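Local coordinates for ER-derived vesicles protein ERV41 (Saccharomyces cerevisiae, PDB 3ZLC), which is carried in COPII-coated vesicles leaving the endoplasmic reticulum and is required for efficient transport of a subset of secretory proteins to the Golgi, at residues Val125-Gly130 and Thr193-Thr198; Asp18-Asn23 and Tyr238-Leu243. One frame throughout, in Å; residues are numbered along the deposited sequence.

How the contacts relate
Both contacts bridge the same two sheets of this lumenal piece of the protein, and their centres lie about 2 Å apart. Strands 117-126 and 19-28 are neighbours in one sheet, strands 188-200 and 233-240 neighbours in the other, so contact 1 and contact 2 share one stretch of the interface. Just beyond the paired ends of strands 117-126 and 19-28, Arg-127 N and Asp-18 O, 2.7 Å apart, probably form a hydrogen bond between the contacts. In the other layer Ser-194 OG lies 2.7 Å from Glu-241 OE2, also a probable hydrogen bond. Contact 1 adds a long polar arm at the end of a strand; contact 2 is made by apolar and aromatic side chains alone.

Contact 1: Val125-Gly130 and Thr193-Thr198; sequences VNRVSG and TSVVPT
The guanidinium of Arg-127 meets the strand 193-198 through NH2. The carbonyl carbon of Val-196 lies at the edge of this flat group, near its plane, whereas Pro-197 CB and Val-195 CG1 approach it obliquely. The contact spans the two layers of a beta sandwich where the chain passes from one to the other: Arg-127 follows directly on strand 117-126 of one sheet, Gly-130 opens strand 130-136 of the other, and Val-195 and Pro-197 sit on strand 188-200 of that second sheet. The backbones stay well apart, 9.8 Å between Arg-127 CA and Val-195 CA, and the arginine spans that gap. Its CG is anti to the backbone N (chi1 -165°) and the chain runs extended to NE, which carries the guanidinium across the interface. An inverse gamma turn centred on Arg-127 bends the main chain, with a weak bond of 2.9 Å from Val-128 N to Asn-126 O.

The polar end finds its partner on a third strand, where NH2 is hydrogen-bonded to Asn-210 OD1 of strand 209-219. Along its length the arginine also lies against Phe-240, and Asn-210 itself touches both Val-195 and Pro-197. Val-195 takes a lesser share, its CG1 remaining 4.4 Å from Arg-127 NH2. Pro-197 offers three ring carbons to that one nitrogen: Arg-127 NH2 stands 3.3 Å from Pro-197 CB, 3.4 Å from CD and 3.6 Å from CG.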
loop_
_atom_site.group_PDB
_atom_site.type_symbol
_atom_site.label_atom_id
_atom_site.label_comp_id
_atom_site.label_asym_id
_atom_site.label_seq_id
_atom_site.Cartn_x
_atom_site.Cartn_y
_atom_site.Cartn_z
ATOM N N VAL A 125 -10.154 -9.105 4.111
ATOM C CA VAL A 125 -10.378 -9.665 2.784
ATOM C C VAL A 125 -10.341 -11.187 2.874
ATOM O O VAL A 125 -9.803 -11.754 3.838
ATOM C CB VAL A 125 -9.331 -9.154 1.757
ATOM C CG1 VAL A 125 -9.367 -7.642 1.647
ATOM C CG2 VAL A 125 -7.915 -9.617 2.142
ATOM N N ASN A 126 -10.920 -11.858 1.889
ATOM C CA ASN A 126 -10.788 -13.307 1.844
ATOM C C ASN A 126 -9.318 -13.606 1.641
ATOM O O ASN A 126 -8.641 -12.882 0.898
ATOM C CB ASN A 126 -11.617 -13.896 0.700
ATOM C CG ASN A 126 -13.104 -13.685 0.890
ATOM O OD1 ASN A 126 -13.635 -13.893 1.980
ATOM N ND2 ASN A 126 -13.785 -13.265 -0.174
ATOM N N ARG A 127 -8.811 -14.644 2.306
ATOM C CA ARG A 127 -7.396 -15.001 2.196
ATOM C C ARG A 127 -7.202 -15.851 0.940
ATOM O O ARG A 127 -6.918 -17.060 1.012
ATOM C CB ARG A 127 -6.921 -15.742 3.460
ATOM C CG ARG A 127 -5.393 -15.844 3.613
ATOM C CD ARG A 127 -4.957 -16.656 4.857
ATOM N NE ARG A 127 -3.511 -16.902 4.803
ATOM C CZ ARG A 127 -2.590 -16.128 5.372
ATOM N NH1 ARG A 127 -2.953 -15.054 6.080
ATOM N NH2 ARG A 127 -1.305 -16.429 5.236
ATOM N N VAL A 128 -7.404 -15.215 -0.213
ATOM C CA VAL A 128 -7.201 -15.848 -1.519
ATOM C C VAL A 128 -6.500 -14.831 -2.416
ATOM O O VAL A 128 -6.371 -13.664 -2.051
ATOM C CB VAL A 128 -8.540 -16.284 -2.184
ATOM C CG1 VAL A 128 -9.216 -17.391 -1.391
ATOM C CG2 VAL A 128 -9.474 -15.089 -2.344
ATOM N N SER A 129 -6.041 -15.264 -3.585
ATOM C CA SER A 129 -5.418 -14.338 -4.526
ATOM C C SER A 129 -6.362 -13.159 -4.829
ATOM O O SER A 129 -7.513 -13.352 -5.207
ATOM C CB SER A 129 -5.050 -15.064 -5.822
ATOM O OG SER A 129 -4.443 -14.162 -6.728
ATOM N N GLY A 130 -5.885 -11.937 -4.638
ATOM C CA GLY A 130 -6.735 -10.784 -4.891
ATOM C C GLY A 130 -5.914 -9.542 -5.135
ATOM O O GLY A 130 -4.692 -9.617 -5.297
ATOM N N THR A 193 2.763 -8.960 -4.002
ATOM C CA THR A 193 3.199 -9.388 -2.671
ATOM C C THR A 193 2.839 -10.846 -2.456
ATOM O O THR A 193 1.721 -11.269 -2.780
ATOM C CB THR A 193 2.546 -8.545 -1.555
ATOM O OG1 THR A 193 1.116 -8.719 -1.577
ATOM C CG2 THR A 193 2.919 -7.069 -1.717
ATOM N N SER A 194 3.781 -11.622 -1.928
ATOM C CA SER A 194 3.530 -13.045 -1.690
ATOM C C SER A 194 3.627 -13.252 -0.187
ATOM O O SER A 194 4.685 -13.022 0.423
ATOM C CB SER A 194 4.558 -13.908 -2.419
ATOM O OG SER A 194 4.274 -15.301 -2.260
ATOM N N VAL A 195 2.522 -13.692 0.407
ATOM C CA VAL A 195 2.326 -13.635 1.848
ATOM C C VAL A 195 2.513 -15.016 2.474
ATOM O O VAL A 195 1.933 -16.006 2.012
ATOM C CB VAL A 195 0.907 -13.074 2.162
ATOM C CG1 VAL A 195 0.697 -12.894 3.668
ATOM C CG2 VAL A 195 0.706 -11.728 1.454
ATOM N N VAL A 196 3.325 -15.078 3.525
ATOM C CA VAL A 196 3.616 -16.340 4.201
ATOM C C VAL A 196 3.130 -16.245 5.628
ATOM O O VAL A 196 3.539 -15.327 6.348
ATOM C CB VAL A 196 5.127 -16.598 4.241
ATOM C CG1 VAL A 196 5.429 -17.960 4.897
ATOM C CG2 VAL A 196 5.692 -16.554 2.857
ATOM N N PRO A 197 2.238 -17.176 6.049
ATOM C CA PRO A 197 1.794 -17.144 7.444
ATOM C C PRO A 197 2.889 -17.729 8.324
ATOM O O PRO A 197 3.578 -18.668 7.917
ATOM C CB PRO A 197 0.569 -18.074 7.446
ATOM C CG PRO A 197 0.882 -19.096 6.357
ATOM C CD PRO A 197 1.597 -18.267 5.281
ATOM N N THR A 198 3.065 -17.184 9.520
ATOM C CA THR A 198 4.124 -17.689 10.388
ATOM C C THR A 198 3.601 -18.033 11.776
ATOM O O THR A 198 2.659 -17.419 12.274
ATOM C CB THR A 198 5.252 -16.672 10.523
ATOM O OG1 THR A 198 4.701 -15.411 10.936
ATOM C CG2 THR A 198 5.977 -16.510 9.198
#

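Contact 2: Asp18-Asn23 and Tyr238-Leu243; sequences DTVQIN and YNFEPL
Ile-22 sets its terminal methyl over one face of the Tyr-238 ring, a CH-pi contact in which CD1 lies 3.9 Å from the ring centroid and 29° off the ring normal. The methyl is displaced toward one side of the ring, so that Ile-22 CD1 comes to 3.4 Å from Tyr-238 CE2. An extended CG1-CD1 arm (chi2 -178°) gives Ile-22 this reach. Beside this pair, Val-20 CG1 meets the far end of the Phe-240 ring, 3.6 Å from CZ and 3.8 Å from CE1, at an oblique approach.

The side chains of Val-20 and Ile-22 start from alternate positions of strand 19-28, those of Tyr-238 and Phe-240 from alternate positions of strand 233-240, and all four CB atoms head into the space between the two sheets of a beta sandwich. With Val-20 CA 10.2 Å from Phe-240 CA, the layers join here by side chains alone. Replacing Tyr-238 by an alanine would remove the ring face under Ile-22 CD1 and would probably open a gap between the sheets, leaving the isoleucine tip less firmly held.

Further out, Phe-163 of strand 156-163 touches both Ile-22 and Tyr-238, while Arg-127 lies against Val-20. Thr-193 and Val-195 of strand 188-200 flank Tyr-238 and Phe-240 respectively. Next to Phe-240, the amide of Asn-239 folds back on the main chain: its OD1 accepts a 2.7 Å hydrogen bond from Phe-240 N, noticeably bent at 141°.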
loop_
_atom_site.group_PDB
_atom_site.type_symbol
_atom_site.label_atom_id
_atom_site.label_comp_id
_atom_site.label_asym_id
_atom_site.label_seq_id
_atom_site.Cartn_x
_atom_site.Cartn_y
_atom_site.Cartn_z
ATOM N N ASP A 18 -9.644 -18.325 6.705
ATOM C CA ASP A 18 -10.476 -17.910 5.572
ATOM C C ASP A 18 -10.261 -16.449 5.199
ATOM O O ASP A 18 -10.379 -16.066 4.025
ATOM C CB ASP A 18 -11.963 -18.138 5.879
ATOM C CG ASP A 18 -12.295 -19.603 6.092
ATOM O OD1 ASP A 18 -11.609 -20.460 5.493
ATOM O OD2 ASP A 18 -13.244 -19.894 6.862
ATOM N N THR A 19 -9.961 -15.627 6.202
ATOM C CA THR A 19 -9.810 -14.188 5.984
ATOM C C THR A 19 -8.504 -13.669 6.577
ATOM O O THR A 19 -7.872 -14.343 7.401
ATOM C CB THR A 19 -10.975 -13.389 6.608
ATOM O OG1 THR A 19 -10.958 -13.575 8.026
ATOM C CG2 THR A 19 -12.320 -13.859 6.058
ATOM N N VAL A 20 -8.114 -12.469 6.149
ATOM C CA VAL A 20 -6.946 -11.783 6.691
ATOM C C VAL A 20 -7.197 -10.280 6.626
ATOM O O VAL A 20 -7.901 -9.810 5.724
ATOM C CB VAL A 20 -5.663 -12.155 5.906
ATOM C CG1 VAL A 20 -5.744 -11.640 4.455
ATOM C CG2 VAL A 20 -4.407 -11.621 6.619
ATOM N N GLN A 21 -6.673 -9.527 7.592
ATOM C CA GLN A 21 -6.737 -8.058 7.528
ATOM C C GLN A 21 -5.582 -7.501 6.709
ATOM O O GLN A 21 -4.432 -7.880 6.923
ATOM C CB GLN A 21 -6.659 -7.442 8.936
ATOM C CG GLN A 21 -7.779 -7.880 9.860
ATOM C CD GLN A 21 -9.075 -7.173 9.543
ATOM O OE1 GLN A 21 -10.145 -7.779 9.512
ATOM N NE2 GLN A 21 -8.984 -5.877 9.306
ATOM N N ILE A 22 -5.881 -6.597 5.777
ATOM C CA ILE A 22 -4.824 -5.828 5.127
ATOM C C ILE A 22 -4.748 -4.476 5.811
ATOM O O ILE A 22 -5.744 -3.737 5.862
ATOM C CB ILE A 22 -5.080 -5.641 3.617
ATOM C CG1 ILE A 22 -5.111 -7.005 2.920
ATOM C CG2 ILE A 22 -3.986 -4.782 3.003
ATOM C CD1 ILE A 22 -5.302 -6.932 1.385
ATOM N N ASN A 23 -3.577 -4.153 6.356
ATOM C CA ASN A 23 -3.405 -2.908 7.100
ATOM C C ASN A 23 -2.624 -1.940 6.235
ATOM O O ASN A 23 -1.566 -2.287 5.710
ATOM C CB ASN A 23 -2.644 -3.146 8.406
ATOM C CG ASN A 23 -3.118 -4.376 9.141
ATOM O OD1 ASN A 23 -4.274 -4.445 9.586
ATOM N ND2 ASN A 23 -2.226 -5.356 9.290
ATOM N N TYR A 238 -1.941 -9.494 -4.267
ATOM C CA TYR A 238 -1.490 -10.370 -3.191
ATOM C C TYR A 238 -1.899 -11.812 -3.418
ATOM O O TYR A 238 -2.960 -12.098 -3.975
ATOM C CB TYR A 238 -1.976 -9.862 -1.819
ATOM C CG TYR A 238 -3.449 -9.502 -1.786
ATOM C CD1 TYR A 238 -4.408 -10.483 -1.570
ATOM C CD2 TYR A 238 -3.879 -8.188 -1.963
ATOM C CE1 TYR A 238 -5.748 -10.179 -1.523
ATOM C CE2 TYR A 238 -5.247 -7.870 -1.923
ATOM C CZ TYR A 238 -6.170 -8.875 -1.702
ATOM O OH TYR A 238 -7.531 -8.616 -1.662
ATOM N N ASN A 239 -1.024 -12.722 -3.016
ATOM C CA ASN A 239 -1.376 -14.131 -2.977
ATOM C C ASN A 239 -0.779 -14.736 -1.717
ATOM O O ASN A 239 0.162 -14.178 -1.134
ATOM C CB ASN A 239 -0.871 -14.869 -4.210
ATOM C CG ASN A 239 -1.711 -16.081 -4.523
ATOM O OD1 ASN A 239 -2.418 -16.601 -3.641
ATOM N ND2 ASN A 239 -1.660 -16.537 -5.774
ATOM N N PHE A 240 -1.311 -15.878 -1.304
ATOM C CA PHE A 240 -0.928 -16.469 -0.025
ATOM C C PHE A 240 -0.304 -17.829 -0.255
ATOM O O PHE A 240 -0.903 -18.703 -0.881
ATOM C CB PHE A 240 -2.157 -16.547 0.895
ATOM C CG PHE A 240 -2.799 -15.194 1.123
ATOM C CD1 PHE A 240 -2.355 -14.368 2.141
ATOM C CD2 PHE A 240 -3.814 -14.736 0.275
ATOM C CE1 PHE A 240 -2.926 -13.104 2.339
ATOM C CE2 PHE A 240 -4.385 -13.468 0.461
ATOM C CZ PHE A 240 -3.941 -12.657 1.498
ATOM N N GLU A 241 0.920 -17.993 0.233
ATOM C CA GLU A 241 1.662 -19.226 0.002
ATOM C C GLU A 241 1.068 -20.371 0.803
ATOM O O GLU A 241 0.614 -20.160 1.937
ATOM C CB GLU A 241 3.129 -19.017 0.382
ATOM C CG GLU A 241 3.762 -17.855 -0.386
ATOM C CD GLU A 241 5.264 -17.816 -0.239
ATOM O OE1 GLU A 241 5.795 -18.741 0.409
ATOM O OE2 GLU A 241 5.913 -16.878 -0.773
ATOM N N PRO A 242 1.081 -21.587 0.221
ATOM C CA PRO A 242 0.524 -22.788 0.848
ATOM C C PRO A 242 1.462 -23.424 1.868
ATOM O O PRO A 242 1.322 -24.614 2.157
ATOM C CB PRO A 242 0.353 -23.746 -0.338
ATOM C CG PRO A 242 1.454 -23.370 -1.284
ATOM C CD PRO A 242 1.506 -21.842 -1.170
ATOM N N LEU A 243 2.410 -22.656 2.393
ATOM C CA LEU A 243 3.274 -23.162 3.458
ATOM C C LEU A 243 3.268 -22.183 4.631
ATOM O O LEU A 243 2.708 -21.093 4.524
ATOM C CB LEU A 243 4.699 -23.419 2.949
ATOM C CG LEU A 243 5.440 -22.366 2.121
ATOM C CD1 LEU A 243 5.914 -21.202 2.967
ATOM C CD2 LEU A 243 6.626 -22.998 1.391
#